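Local structure of probable host range protein 2-3 (Myxoma virus, 5CZ3) at residues L11-I16 with F49-E54; V20-V25 with T135-D140; A42-I47 with Y94-A99; M68-K73 with A99-Y104. The protein probably acts as a poxvirus host-range factor of the C7 family, helping the virus to multiply in different cell types. One frame throughout, in Å; residues are numbered along the deposited sequence.

Interaction 1 (L11-I16 with F49-E54); sequences LDVFLI and FILVLE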
loop_
_atom_site.group_PDB
_atom_site.type_symbol
_atom_site.label_atom_id
_atom_site.label_comp_id
_atom_site.label_asym_id
_atom_site.label_seq_id
_atom_site.Cartn_x
_atom_site.Cartn_y
_atom_site.Cartn_z
ATOM N N LEU A 11 -5.108 1.037 6.441
ATOM C CA LEU A 11 -4.627 0.493 5.177
ATOM C C LEU A 11 -3.569 -0.590 5.365
ATOM O O LEU A 11 -2.526 -0.355 5.971
ATOM C CB LEU A 11 -4.062 1.614 4.301
ATOM C CG LEU A 11 -3.510 1.180 2.941
ATOM C CD1 LEU A 11 -4.607 0.546 2.099
ATOM C CD2 LEU A 11 -2.881 2.356 2.208
ATOM N N ASP A 12 -3.853 -1.778 4.838
ATOM C CA ASP A 12 -2.873 -2.854 4.787
ATOM C C ASP A 12 -2.540 -3.187 3.337
ATOM O O ASP A 12 -3.417 -3.179 2.472
ATOM C CB ASP A 12 -3.387 -4.105 5.503
ATOM C CG ASP A 12 -3.558 -3.901 6.994
ATOM O OD1 ASP A 12 -2.865 -3.035 7.571
ATOM O OD2 ASP A 12 -4.387 -4.620 7.590
ATOM N N VAL A 13 -1.270 -3.473 3.073
ATOM C CA VAL A 13 -0.833 -3.840 1.732
ATOM C C VAL A 13 -0.180 -5.216 1.748
ATOM O O VAL A 13 0.772 -5.450 2.493
ATOM C CB VAL A 13 0.154 -2.810 1.156
ATOM C CG1 VAL A 13 0.634 -3.246 -0.221
ATOM C CG2 VAL A 13 -0.497 -1.437 1.091
ATOM N N PHE A 14 -0.697 -6.126 0.928
ATOM C CA PHE A 14 -0.206 -7.499 0.907
ATOM C C PHE A 14 0.429 -7.866 -0.430
ATOM O O PHE A 14 -0.167 -7.665 -1.487
ATOM C CB PHE A 14 -1.344 -8.473 1.218
ATOM C CG PHE A 14 -2.029 -8.212 2.529
ATOM C CD1 PHE A 14 -1.553 -8.778 3.700
ATOM C CD2 PHE A 14 -3.153 -7.402 2.590
ATOM C CE1 PHE A 14 -2.183 -8.538 4.908
ATOM C CE2 PHE A 14 -3.787 -7.161 3.797
ATOM C CZ PHE A 14 -3.302 -7.729 4.956
ATOM N N LEU A 15 1.644 -8.404 -0.374
ATOM C CA LEU A 15 2.302 -8.940 -1.560
ATOM C C LEU A 15 2.128 -10.455 -1.571
ATOM O O LEU A 15 2.807 -11.175 -0.837
ATOM C CB LEU A 15 3.784 -8.556 -1.595
ATOM C CG LEU A 15 4.123 -7.150 -2.110
ATOM C CD1 LEU A 15 3.677 -6.067 -1.136
ATOM C CD2 LEU A 15 5.612 -7.024 -2.412
ATOM N N ILE A 16 1.213 -10.922 -2.415
ATOM C CA ILE A 16 0.710 -12.292 -2.358
ATOM C C ILE A 16 1.770 -13.369 -2.573
ATOM O O ILE A 16 1.988 -14.212 -1.701
ATOM C CB ILE A 16 -0.411 -12.503 -3.395
ATOM C CG1 ILE A 16 -1.497 -11.439 -3.227
ATOM C CG2 ILE A 16 -1.000 -13.897 -3.271
ATOM C CD1 ILE A 16 -2.035 -11.336 -1.816
ATOM N N PHE A 49 -0.369 -7.160 -5.829
ATOM C CA PHE A 49 -0.655 -6.354 -4.647
ATOM C C PHE A 49 -2.133 -6.427 -4.288
ATOM O O PHE A 49 -2.995 -6.220 -5.141
ATOM C CB PHE A 49 -0.267 -4.890 -4.862
ATOM C CG PHE A 49 1.193 -4.669 -5.125
ATOM C CD1 PHE A 49 1.706 -4.783 -6.406
ATOM C CD2 PHE A 49 2.050 -4.320 -4.095
ATOM C CE1 PHE A 49 3.047 -4.569 -6.651
ATOM C CE2 PHE A 49 3.392 -4.106 -4.333
ATOM C CZ PHE A 49 3.891 -4.231 -5.612
ATOM N N ILE A 50 -2.426 -6.716 -3.026
ATOM C CA ILE A 50 -3.786 -6.574 -2.524
ATOM C C ILE A 50 -3.808 -5.518 -1.427
ATOM O O ILE A 50 -3.151 -5.662 -0.396
ATOM C CB ILE A 50 -4.352 -7.905 -1.996
ATOM C CG1 ILE A 50 -4.680 -8.832 -3.166
ATOM C CG2 ILE A 50 -5.604 -7.660 -1.165
ATOM C CD1 ILE A 50 -5.355 -10.118 -2.761
ATOM N N LEU A 51 -4.550 -4.443 -1.670
ATOM C CA LEU A 51 -4.657 -3.350 -0.712
ATOM C C LEU A 51 -6.028 -3.355 -0.057
ATOM O O LEU A 51 -7.049 -3.247 -0.737
ATOM C CB LEU A 51 -4.407 -1.996 -1.386
ATOM C CG LEU A 51 -3.060 -1.739 -2.070
ATOM C CD1 LEU A 51 -3.042 -2.275 -3.495
ATOM C CD2 LEU A 51 -2.727 -0.253 -2.053
ATOM N N VAL A 52 -6.050 -3.484 1.264
ATOM C CA VAL A 52 -7.303 -3.446 2.002
ATOM C C VAL A 52 -7.459 -2.096 2.689
ATOM O O VAL A 52 -6.818 -1.824 3.704
ATOM C CB VAL A 52 -7.385 -4.572 3.041
ATOM C CG1 VAL A 52 -8.708 -4.505 3.788
ATOM C CG2 VAL A 52 -7.210 -5.928 2.365
ATOM N N LEU A 53 -8.312 -1.251 2.121
ATOM C CA LEU A 53 -8.510 0.102 2.623
ATOM C C LEU A 53 -9.781 0.215 3.454
ATOM O O LEU A 53 -10.847 -0.243 3.041
ATOM C CB LEU A 53 -8.558 1.095 1.459
ATOM C CG LEU A 53 -8.845 2.557 1.807
ATOM C CD1 LEU A 53 -7.709 3.151 2.626
ATOM C CD2 LEU A 53 -9.087 3.376 0.546
ATOM N N GLU A 54 -9.660 0.826 4.627
ATOM C CA GLU A 54 -10.811 1.069 5.488
ATOM C C GLU A 54 -10.924 2.554 5.805
ATOM O O GLU A 54 -10.414 3.014 6.829
ATOM C CB GLU A 54 -10.704 0.254 6.776
ATOM C CG GLU A 54 -10.652 -1.243 6.547
ATOM C CD GLU A 54 -10.261 -2.008 7.793
ATOM O OE1 GLU A 54 -10.652 -1.581 8.900
ATOM O OE2 GLU A 54 -9.558 -3.032 7.666
#

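Interaction 2 (V20-V25 with T135-D140); sequences VSIKHV and TYTYID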
loop_
_atom_site.group_PDB
_atom_site.type_symbol
_atom_site.label_atom_id
_atom_site.label_comp_id
_atom_site.label_asym_id
_atom_site.label_seq_id
_atom_site.Cartn_x
_atom_site.Cartn_y
_atom_site.Cartn_z
ATOM N N VAL A 20 4.176 -11.516 1.963
ATOM C CA VAL A 20 4.599 -10.447 2.859
ATOM C C VAL A 20 3.436 -9.516 3.197
ATOM O O VAL A 20 2.695 -9.090 2.310
ATOM C CB VAL A 20 5.751 -9.625 2.241
ATOM C CG1 VAL A 20 6.018 -8.367 3.054
ATOM C CG2 VAL A 20 7.010 -10.475 2.129
ATOM N N SER A 21 3.278 -9.210 4.482
ATOM C CA SER A 21 2.232 -8.299 4.928
ATOM C C SER A 21 2.811 -6.960 5.367
ATOM O O SER A 21 3.452 -6.866 6.416
ATOM C CB SER A 21 1.433 -8.915 6.081
ATOM O OG SER A 21 0.707 -10.056 5.660
ATOM N N ILE A 22 2.591 -5.928 4.561
ATOM C CA ILE A 22 2.948 -4.572 4.952
ATOM C C ILE A 22 1.729 -3.927 5.599
ATOM O O ILE A 22 0.840 -3.430 4.907
ATOM C CB ILE A 22 3.418 -3.728 3.756
ATOM C CG1 ILE A 22 4.494 -4.473 2.965
ATOM C CG2 ILE A 22 3.947 -2.388 4.231
ATOM C CD1 ILE A 22 4.906 -3.770 1.690
ATOM N N LYS A 23 1.689 -3.941 6.927
ATOM C CA LYS A 23 0.481 -3.564 7.652
ATOM C C LYS A 23 0.534 -2.150 8.219
ATOM O O LYS A 23 1.612 -1.619 8.501
ATOM C CB LYS A 23 0.217 -4.566 8.777
ATOM C CG LYS A 23 0.220 -6.012 8.311
ATOM C CD LYS A 23 -0.550 -6.905 9.262
ATOM C CE LYS A 23 -2.046 -6.696 9.114
ATOM N NZ LYS A 23 -2.824 -7.629 9.973
ATOM N N HIS A 24 -0.647 -1.555 8.379
ATOM C CA HIS A 24 -0.807 -0.215 8.941
ATOM C C HIS A 24 0.003 0.821 8.166
ATOM O O HIS A 24 0.732 1.624 8.748
ATOM C CB HIS A 24 -0.417 -0.202 10.423
ATOM C CG HIS A 24 -1.289 -1.063 11.285
ATOM N ND1 HIS A 24 -1.318 -0.952 12.659
ATOM C CD2 HIS A 24 -2.164 -2.047 10.969
ATOM C CE1 HIS A 24 -2.173 -1.831 13.152
ATOM N NE2 HIS A 24 -2.699 -2.508 12.148
ATOM N N VAL A 25 -0.142 0.793 6.847
ATOM C CA VAL A 25 0.550 1.719 5.961
ATOM C C VAL A 25 -0.025 3.131 6.089
ATOM O O VAL A 25 0.660 4.121 5.840
ATOM C CB VAL A 25 0.457 1.240 4.497
ATOM C CG1 VAL A 25 1.203 2.177 3.565
ATOM C CG2 VAL A 25 1.004 -0.173 4.378
ATOM N N THR A 135 3.474 7.266 10.002
ATOM C CA THR A 135 2.722 6.036 10.239
ATOM C C THR A 135 3.311 5.204 11.374
ATOM O O THR A 135 4.375 5.515 11.910
ATOM C CB THR A 135 2.670 5.132 8.984
ATOM O OG1 THR A 135 3.872 4.356 8.904
ATOM C CG2 THR A 135 2.506 5.950 7.711
ATOM N N TYR A 136 2.601 4.137 11.725
ATOM C CA TYR A 136 3.090 3.138 12.665
ATOM C C TYR A 136 3.187 1.796 11.951
ATOM O O TYR A 136 2.866 0.752 12.517
ATOM C CB TYR A 136 2.170 3.032 13.879
ATOM C CG TYR A 136 2.038 4.315 14.665
ATOM C CD1 TYR A 136 3.159 5.050 15.023
ATOM C CD2 TYR A 136 0.792 4.792 15.047
ATOM C CE1 TYR A 136 3.045 6.224 15.742
ATOM C CE2 TYR A 136 0.667 5.965 15.766
ATOM C CZ TYR A 136 1.796 6.677 16.111
ATOM O OH TYR A 136 1.678 7.847 16.826
ATOM N N THR A 137 3.627 1.840 10.698
ATOM C CA THR A 137 3.661 0.658 9.851
ATOM C C THR A 137 4.669 -0.385 10.327
ATOM O O THR A 137 5.695 -0.056 10.926
ATOM C CB THR A 137 3.984 1.033 8.391
ATOM O OG1 THR A 137 3.853 -0.123 7.556
ATOM C CG2 THR A 137 5.395 1.595 8.274
ATOM N N TYR A 138 4.353 -1.648 10.067
ATOM C CA TYR A 138 5.252 -2.751 10.375
ATOM C C TYR A 138 5.067 -3.845 9.333
ATOM O O TYR A 138 4.025 -3.920 8.684
ATOM C CB TYR A 138 4.999 -3.292 11.785
ATOM C CG TYR A 138 3.658 -3.971 11.970
ATOM C CD1 TYR A 138 2.525 -3.240 12.305
ATOM C CD2 TYR A 138 3.529 -5.348 11.825
ATOM C CE1 TYR A 138 1.299 -3.857 12.478
ATOM C CE2 TYR A 138 2.309 -5.974 11.996
ATOM C CZ TYR A 138 1.198 -5.224 12.323
ATOM O OH TYR A 138 -0.020 -5.844 12.495
ATOM N N ILE A 139 6.078 -4.691 9.173
ATOM C CA ILE A 139 6.024 -5.734 8.158
ATOM C C ILE A 139 6.080 -7.132 8.760
ATOM O O ILE A 139 7.032 -7.484 9.454
ATOM C CB ILE A 139 7.171 -5.588 7.144
ATOM C CG1 ILE A 139 7.107 -4.223 6.458
ATOM C CG2 ILE A 139 7.109 -6.698 6.112
ATOM C CD1 ILE A 139 8.246 -3.972 5.495
ATOM N N ASP A 140 5.047 -7.923 8.492
ATOM C CA ASP A 140 5.045 -9.330 8.862
ATOM C C ASP A 140 5.546 -10.165 7.691
ATOM O O ASP A 140 5.036 -10.044 6.578
ATOM C CB ASP A 140 3.646 -9.788 9.280
ATOM C CG ASP A 140 3.251 -9.282 10.656
ATOM O OD1 ASP A 140 4.150 -9.087 11.500
ATOM O OD2 ASP A 140 2.041 -9.087 10.894
HETATM O O HOH W 1 -0.000 3.563 10.618
#

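Interaction 3 (A42-I47 with Y94-A99); sequences ATCKYI and YVEEDA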
loop_
_atom_site.group_PDB
_atom_site.type_symbol
_atom_site.label_atom_id
_atom_site.label_comp_id
_atom_site.label_asym_id
_atom_site.label_seq_id
_atom_site.Cartn_x
_atom_site.Cartn_y
_atom_site.Cartn_z
ATOM N N ALA A 42 15.751 -10.260 -9.716
ATOM C CA ALA A 42 16.748 -10.665 -10.698
ATOM C C ALA A 42 16.100 -11.424 -11.851
ATOM O O ALA A 42 16.714 -11.623 -12.899
ATOM C CB ALA A 42 17.825 -11.516 -10.042
ATOM N N THR A 43 14.855 -11.844 -11.648
ATOM C CA THR A 43 14.117 -12.584 -12.666
ATOM C C THR A 43 12.846 -11.846 -13.078
ATOM O O THR A 43 12.405 -10.917 -12.402
ATOM C CB THR A 43 13.735 -13.996 -12.175
ATOM O OG1 THR A 43 12.864 -13.894 -11.041
ATOM C CG2 THR A 43 14.975 -14.782 -11.785
ATOM N N CYS A 44 12.264 -12.273 -14.194
ATOM C CA CYS A 44 11.034 -11.682 -14.703
ATOM C C CYS A 44 9.833 -12.328 -14.022
ATOM O O CYS A 44 9.666 -13.545 -14.085
ATOM C CB CYS A 44 10.949 -11.859 -16.218
ATOM S SG CYS A 44 12.248 -10.989 -17.129
ATOM N N LYS A 45 9.002 -11.527 -13.364
ATOM C CA LYS A 45 7.877 -12.086 -12.623
ATOM C C LYS A 45 6.685 -11.143 -12.538
ATOM O O LYS A 45 6.788 -9.954 -12.839
ATOM C CB LYS A 45 8.317 -12.469 -11.207
ATOM C CG LYS A 45 8.712 -11.283 -10.343
ATOM C CD LYS A 45 9.223 -11.727 -8.984
ATOM C CE LYS A 45 10.412 -12.666 -9.119
ATOM N NZ LYS A 45 10.972 -13.046 -7.793
ATOM N N TYR A 46 5.548 -11.696 -12.128
ATOM C CA TYR A 46 4.361 -10.904 -11.845
ATOM C C TYR A 46 4.250 -10.669 -10.344
ATOM O O TYR A 46 4.326 -11.610 -9.556
ATOM C CB TYR A 46 3.101 -11.602 -12.364
ATOM C CG TYR A 46 2.933 -11.557 -13.866
ATOM C CD1 TYR A 46 2.287 -10.492 -14.481
ATOM C CD2 TYR A 46 3.412 -12.583 -14.670
ATOM C CE1 TYR A 46 2.126 -10.448 -15.852
ATOM C CE2 TYR A 46 3.255 -12.548 -16.043
ATOM C CZ TYR A 46 2.611 -11.477 -16.629
ATOM O OH TYR A 46 2.450 -11.435 -17.996
ATOM N N ILE A 47 4.075 -9.414 -9.951
ATOM C CA ILE A 47 3.918 -9.082 -8.541
ATOM C C ILE A 47 2.487 -8.640 -8.258
ATOM O O ILE A 47 2.001 -7.666 -8.831
ATOM C CB ILE A 47 4.897 -7.979 -8.106
ATOM C CG1 ILE A 47 6.336 -8.419 -8.371
ATOM C CG2 ILE A 47 4.711 -7.653 -6.633
ATOM C CD1 ILE A 47 7.362 -7.360 -8.057
ATOM N N TYR A 94 4.008 -6.368 -14.018
ATOM C CA TYR A 94 5.018 -7.247 -14.583
ATOM C C TYR A 94 6.365 -6.541 -14.613
ATOM O O TYR A 94 6.503 -5.480 -15.222
ATOM C CB TYR A 94 4.622 -7.696 -15.988
ATOM C CG TYR A 94 5.705 -8.481 -16.687
ATOM C CD1 TYR A 94 5.892 -9.831 -16.420
ATOM C CD2 TYR A 94 6.546 -7.872 -17.607
ATOM C CE1 TYR A 94 6.886 -10.552 -17.055
ATOM C CE2 TYR A 94 7.539 -8.582 -18.243
ATOM C CZ TYR A 94 7.706 -9.921 -17.965
ATOM O OH TYR A 94 8.695 -10.637 -18.598
ATOM N N VAL A 95 7.358 -7.133 -13.957
ATOM C CA VAL A 95 8.685 -6.534 -13.894
ATOM C C VAL A 95 9.755 -7.474 -14.437
ATOM O O VAL A 95 9.646 -8.694 -14.320
ATOM C CB VAL A 95 9.053 -6.131 -12.452
ATOM C CG1 VAL A 95 8.196 -4.958 -11.996
ATOM C CG2 VAL A 95 8.898 -7.315 -11.509
ATOM N N GLU A 96 10.787 -6.889 -15.037
ATOM C CA GLU A 96 11.898 -7.655 -15.587
ATOM C C GLU A 96 13.176 -7.341 -14.823
ATOM O O GLU A 96 14.140 -8.104 -14.857
ATOM C CB GLU A 96 12.076 -7.352 -17.077
ATOM C CG GLU A 96 10.937 -7.862 -17.943
ATOM C CD GLU A 96 11.138 -7.575 -19.418
ATOM O OE1 GLU A 96 11.716 -6.520 -19.752
ATOM O OE2 GLU A 96 10.721 -8.414 -20.243
ATOM N N GLU A 97 13.168 -6.205 -14.133
ATOM C CA GLU A 97 14.292 -5.777 -13.311
ATOM C C GLU A 97 13.780 -5.026 -12.085
ATOM O O GLU A 97 12.573 -4.976 -11.850
ATOM C CB GLU A 97 15.250 -4.903 -14.122
ATOM C CG GLU A 97 14.579 -3.730 -14.819
ATOM C CD GLU A 97 15.541 -2.942 -15.687
ATOM O OE2 GLU A 97 15.097 -1.974 -16.340
ATOM N N ASP A 98 14.695 -4.451 -11.309
ATOM C CA ASP A 98 14.324 -3.689 -10.119
ATOM C C ASP A 98 13.369 -2.557 -10.475
ATOM O O ASP A 98 13.534 -1.894 -11.497
ATOM C CB ASP A 98 15.565 -3.130 -9.422
ATOM C CG ASP A 98 16.475 -4.217 -8.887
ATOM O OD1 ASP A 98 16.041 -5.388 -8.841
ATOM O OD2 ASP A 98 17.621 -3.902 -8.508
ATOM N N ALA A 99 12.366 -2.344 -9.631
ATOM C CA ALA A 99 11.340 -1.349 -9.915
ATOM C C ALA A 99 10.879 -0.629 -8.655
ATOM O O ALA A 99 10.971 -1.161 -7.549
ATOM C CB ALA A 99 10.155 -2.003 -10.608
#

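Interaction 4 (M68-K73 with A99-Y104); sequences MRLNGK and ALARFY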
loop_
_atom_site.group_PDB
_atom_site.type_symbol
_atom_site.label_atom_id
_atom_site.label_comp_id
_atom_site.label_asym_id
_atom_site.label_seq_id
_atom_site.Cartn_x
_atom_site.Cartn_y
_atom_site.Cartn_z
ATOM N N MET A 68 -1.422 4.642 -8.619
ATOM C CA MET A 68 -0.105 4.023 -8.566
ATOM C C MET A 68 0.722 4.305 -9.816
ATOM O O MET A 68 0.201 4.314 -10.932
ATOM C CB MET A 68 -0.237 2.511 -8.363
ATOM C CG MET A 68 1.071 1.742 -8.472
ATOM S SD MET A 68 0.825 -0.023 -8.742
ATOM C CE MET A 68 2.521 -0.593 -8.777
ATOM N N ARG A 69 2.013 4.547 -9.613
ATOM C CA ARG A 69 2.958 4.628 -10.715
ATOM C C ARG A 69 4.104 3.648 -10.510
ATOM O O ARG A 69 4.747 3.644 -9.459
ATOM C CB ARG A 69 3.510 6.046 -10.867
ATOM C CG ARG A 69 2.494 7.063 -11.339
ATOM C CD ARG A 69 3.185 8.313 -11.844
ATOM N NE ARG A 69 2.228 9.328 -12.274
ATOM C CZ ARG A 69 1.831 9.493 -13.532
ATOM N NH1 ARG A 69 2.310 8.709 -14.487
ATOM N NH2 ARG A 69 0.956 10.442 -13.835
ATOM N N LEU A 70 4.348 2.816 -11.517
ATOM C CA LEU A 70 5.491 1.914 -11.508
ATOM C C LEU A 70 6.574 2.461 -12.426
ATOM O O LEU A 70 6.391 2.515 -13.642
ATOM C CB LEU A 70 5.084 0.505 -11.946
ATOM C CG LEU A 70 6.210 -0.531 -11.939
ATOM C CD1 LEU A 70 6.671 -0.808 -10.516
ATOM C CD2 LEU A 70 5.776 -1.817 -12.627
ATOM N N ASN A 71 7.693 2.866 -11.832
ATOM C CA ASN A 71 8.799 3.471 -12.569
ATOM C C ASN A 71 8.345 4.661 -13.410
ATOM O O ASN A 71 8.813 4.855 -14.532
ATOM C CB ASN A 71 9.486 2.432 -13.459
ATOM C CG ASN A 71 10.120 1.307 -12.662
ATOM O OD1 ASN A 71 10.572 1.508 -11.533
ATOM N ND2 ASN A 71 10.157 0.116 -13.247
ATOM N N GLY A 72 7.422 5.447 -12.865
ATOM C CA GLY A 72 6.951 6.649 -13.528
ATOM C C GLY A 72 5.676 6.472 -14.334
ATOM O O GLY A 72 4.952 7.438 -14.573
ATOM N N LYS A 73 5.399 5.241 -14.754
ATOM C CA LYS A 73 4.240 4.970 -15.600
ATOM C C LYS A 73 2.980 4.686 -14.785
ATOM O O LYS A 73 3.006 3.912 -13.828
ATOM C CB LYS A 73 4.531 3.797 -16.538
ATOM N N ALA A 99 12.366 -2.344 -9.631
ATOM C CA ALA A 99 11.340 -1.349 -9.915
ATOM C C ALA A 99 10.879 -0.629 -8.655
ATOM O O ALA A 99 10.971 -1.161 -7.549
ATOM C CB ALA A 99 10.155 -2.003 -10.608
ATOM N N LEU A 100 10.382 0.590 -8.835
ATOM C CA LEU A 100 9.830 1.363 -7.732
ATOM C C LEU A 100 8.329 1.540 -7.916
ATOM O O LEU A 100 7.871 2.008 -8.957
ATOM C CB LEU A 100 10.521 2.722 -7.625
ATOM C CG LEU A 100 9.941 3.728 -6.628
ATOM C CD1 LEU A 100 9.797 3.117 -5.239
ATOM C CD2 LEU A 100 10.817 4.968 -6.578
ATOM N N ALA A 101 7.566 1.156 -6.899
ATOM C CA ALA A 101 6.117 1.279 -6.949
ATOM C C ALA A 101 5.636 2.356 -5.982
ATOM O O ALA A 101 5.874 2.273 -4.777
ATOM C CB ALA A 101 5.459 -0.053 -6.635
ATOM N N ARG A 102 4.964 3.368 -6.520
ATOM C CA ARG A 102 4.444 4.454 -5.702
ATOM C C ARG A 102 2.923 4.462 -5.663
ATOM O O ARG A 102 2.275 4.702 -6.678
ATOM C CB ARG A 102 4.942 5.804 -6.223
ATOM C CG ARG A 102 6.434 6.031 -6.079
ATOM C CD ARG A 102 6.758 7.503 -6.263
ATOM N NE ARG A 102 7.996 7.884 -5.590
ATOM C CZ ARG A 102 9.166 8.009 -6.202
ATOM N NH1 ARG A 102 9.259 7.785 -7.505
ATOM N NH2 ARG A 102 10.244 8.360 -5.514
ATOM N N PHE A 103 2.358 4.202 -4.490
ATOM C CA PHE A 103 0.924 4.364 -4.290
ATOM C C PHE A 103 0.659 5.737 -3.690
ATOM O O PHE A 103 1.450 6.225 -2.884
ATOM C CB PHE A 103 0.365 3.260 -3.392
ATOM C CG PHE A 103 0.390 1.899 -4.023
ATOM C CD1 PHE A 103 -0.638 1.491 -4.859
ATOM C CD2 PHE A 103 1.439 1.028 -3.785
ATOM C CE1 PHE A 103 -0.619 0.241 -5.446
ATOM C CE2 PHE A 103 1.464 -0.226 -4.368
ATOM C CZ PHE A 103 0.433 -0.619 -5.199
ATOM N N TYR A 104 -0.443 6.365 -4.089
ATOM C CA TYR A 104 -0.742 7.719 -3.631
ATOM C C TYR A 104 -2.204 8.103 -3.822
ATOM O O TYR A 104 -2.863 7.654 -4.760
ATOM C CB TYR A 104 0.151 8.733 -4.354
ATOM C CG TYR A 104 -0.009 8.748 -5.860
ATOM C CD1 TYR A 104 0.661 7.831 -6.660
ATOM C CD2 TYR A 104 -0.821 9.688 -6.483
ATOM C CE1 TYR A 104 0.521 7.843 -8.037
ATOM C CE2 TYR A 104 -0.968 9.707 -7.860
ATOM C CZ TYR A 104 -0.293 8.783 -8.630
ATOM O OH TYR A 104 -0.434 8.799 -10.000
#

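Interaction 1 (L11-I16 with F49-E54)
Leu15 and Phe49 lie side by side at the closely packed end of this antiparallel strand pair, both pointing to the face that also carries Leu11, Val13, Leu51 and Leu53. CD1 of Leu15 meets CE2 of Phe49 obliquely at 3.8 Å, while CG1 of Val13 reaches the edge of the same ring near its plane. The other branch of Val13, CG2, runs alongside CD2 of Leu51 at 4.0 Å. Leu11 holds CG anti to its own backbone N (chi1 180°), which carries CD1 over to CB of Leu53, 4.0 Å away. Between the strands, four backbone bonds join Asp12 to Val52 and Phe14 to Ile50; the shortest runs from Phe14 N to Ile50 O, 2.8 Å.

The reverse face is more mixed. The Phe14 ring turns its edge to Ile50 O and to CG2 of Val52, whose methyl sits 3.9 Å from CE2. Past the end of the strand, CD1 of partly exposed Ile16 still touches CD1 of Ile50, 3.7 Å away. At the other end the pair opens toward solvent at Glu54, whose side chain makes no contact with 11-16. Its carboxylate and that of Asp12 both salt-bridge Arg150, which probably eases the closeness of two like charges.

The pair lies inside a six-stranded antiparallel sheet, with 20-23 beside 11-15 and 87-95 beside 49-54. From the second sheet of the beta-sandwich, Leu39 of strand 34-40 packs on both Leu15 and Phe49, and Ile37 on Phe49; Trp151 meets Phe14 and Ile50 on the other face.

Interaction 2 (V20-V25 with T135-D140)
The Tyr138 ring has CB of Lys23 over one face, 4.0 Å from its centroid in a CH-pi contact, and carries Asp140 CG in plane at its edge. Its own CE1 edge is turned to the face of the His24 imidazole, a T-shaped pair with planes at 73° and CE1 standing over the middle of the smaller ring. Tyr138 reaches this place because CG sits between the backbone N and the carbonyl carbon (chi1 67°), laying the ring alongside the lysine chain; OH ends 3.4 Å from Lys23 CD. The ammonium itself goes on to a salt bridge with Asp147.

Lys23 O is gripped twice, by Tyr138 N at 3.2 Å and by Thr137 OG1 at 2.9 Å, which approach from opposite faces of the carbonyl plane. Beyond the paired strands, a water donates to His24 O and accepts from Tyr136 N, while Thr135 OG1 takes the N-H of Thr137 in an ST turn and is also hydrogen-bonded with Ser132 O.

On the other face CG1 of Val20 touches CG2 of Ile139 at 3.7 Å. Strand 138-140 is one of the two edge strands of its sheet within this chain, with 20-23 between it and 10-15; Phe118 of strand 117-121 in the facing sheet packs against Ile22, Thr137 and Ile139.

Interaction 3 (A42-I47 with Y94-A99)
Tyr94 drives the CD1 corner of its ring onto the face of Tyr46, standing over the centre of that ring with CD1 3.7 Å from CZ. The pair is edge-to-face but well short of perpendicular, the planes meeting at 53°. CB of Tyr94 fills in beside it, against CE1 of Tyr46. With CG anti to the backbone N (chi1 173°), the Tyr94 ring extends along its partner strand instead of standing clear, and its far end arrives at Cys44, where OH lies 3.5 Å from CB. The sulfur of Cys44 settles against the root of Glu96, with SG 3.5 Å from CG and almost as close to CB.

On the opposite face of the sheet, CG2 of Val95 is the bump. It packs against CD1 of Ile47, 3.8 Å away, and more loosely against CG of Lys45, which crosses it. Two backbone bonds, each 3.1 Å, join Lys45 and Val95 in both directions and hold these fits in register.

The two faces differ in chemistry. Val95 and Ile47 are buried, and the Lys45 amine is taken up by Asp123 and Thr122. The tyrosine face is exposed, and the bond from Tyr94 OH to Glu96 OE2 is weak. Cys44 carries a beta-mercaptoethanol, probably from the crystallisation liquor, linked as a mixed disulfide, which suggests that the thiol was accessible to reagent.

Interaction 4 (M68-K73 with A99-Y104)
Asn71 OD1 takes the N-H of Leu100 in a 2.9 Å bond, nearly straight at 171°, although the donor lies tilted from the plane of the amide carbonyl. In the other direction Asn71 N gives its hydrogen to Leu100 O, so backbone and side chain of one residue clasp the start of strand 99-104. ND2 of the same amide rests 3.4 Å from CB of Ala99. Farther along, Arg69 and Arg102 exchange a pair of backbone bonds.

The buried face belongs to Met68. Its chain is extended, CG lying over one face of the Phe103 ring and SD coming in obliquely, 3.6 Å from CE1, a Met-aromatic contact; CE then goes on to CB of Ala101 at 3.7 Å. Leu70 completes this face, with CD1 against CB of Ala99. On the outer face Arg69 runs past the edge of Tyr104, CG 3.7 Å from OH; guanidinium and ring are nearly parallel, 5° apart, without stacking. NH1 of Arg69 bonds Gly72 O, bracing the turn.

Leu70 to Lys73 form a type I' turn, the tight connection of a beta hairpin. Strand 99-104 pairs antiparallel with 67-70 on the side away from 73-75, so the hairpin forms the margin of this sheet of the beta-sandwich.

How the interactions relate
From the N terminus, strand 10-15 leads into 20-23, its neighbour in the sheet, before the chain returns at 49-54 to close interaction 1. Interaction 2 closes only when 135-140 comes back to 20-25; it crosses interaction 1, and its long loop encloses both interactions 3 and 4. Interaction 3 shares strand 45-54 with interaction 1 and crosses it, extending the same sheet to 87-95. Interaction 4 opens after interaction 1 has closed, crosses interaction 3 and shares Ala99 with it. It belongs to the other sheet: Phe103 packs on Phe49 and Leu51, and Leu70 on Val95, joining the two layers of the sandwich.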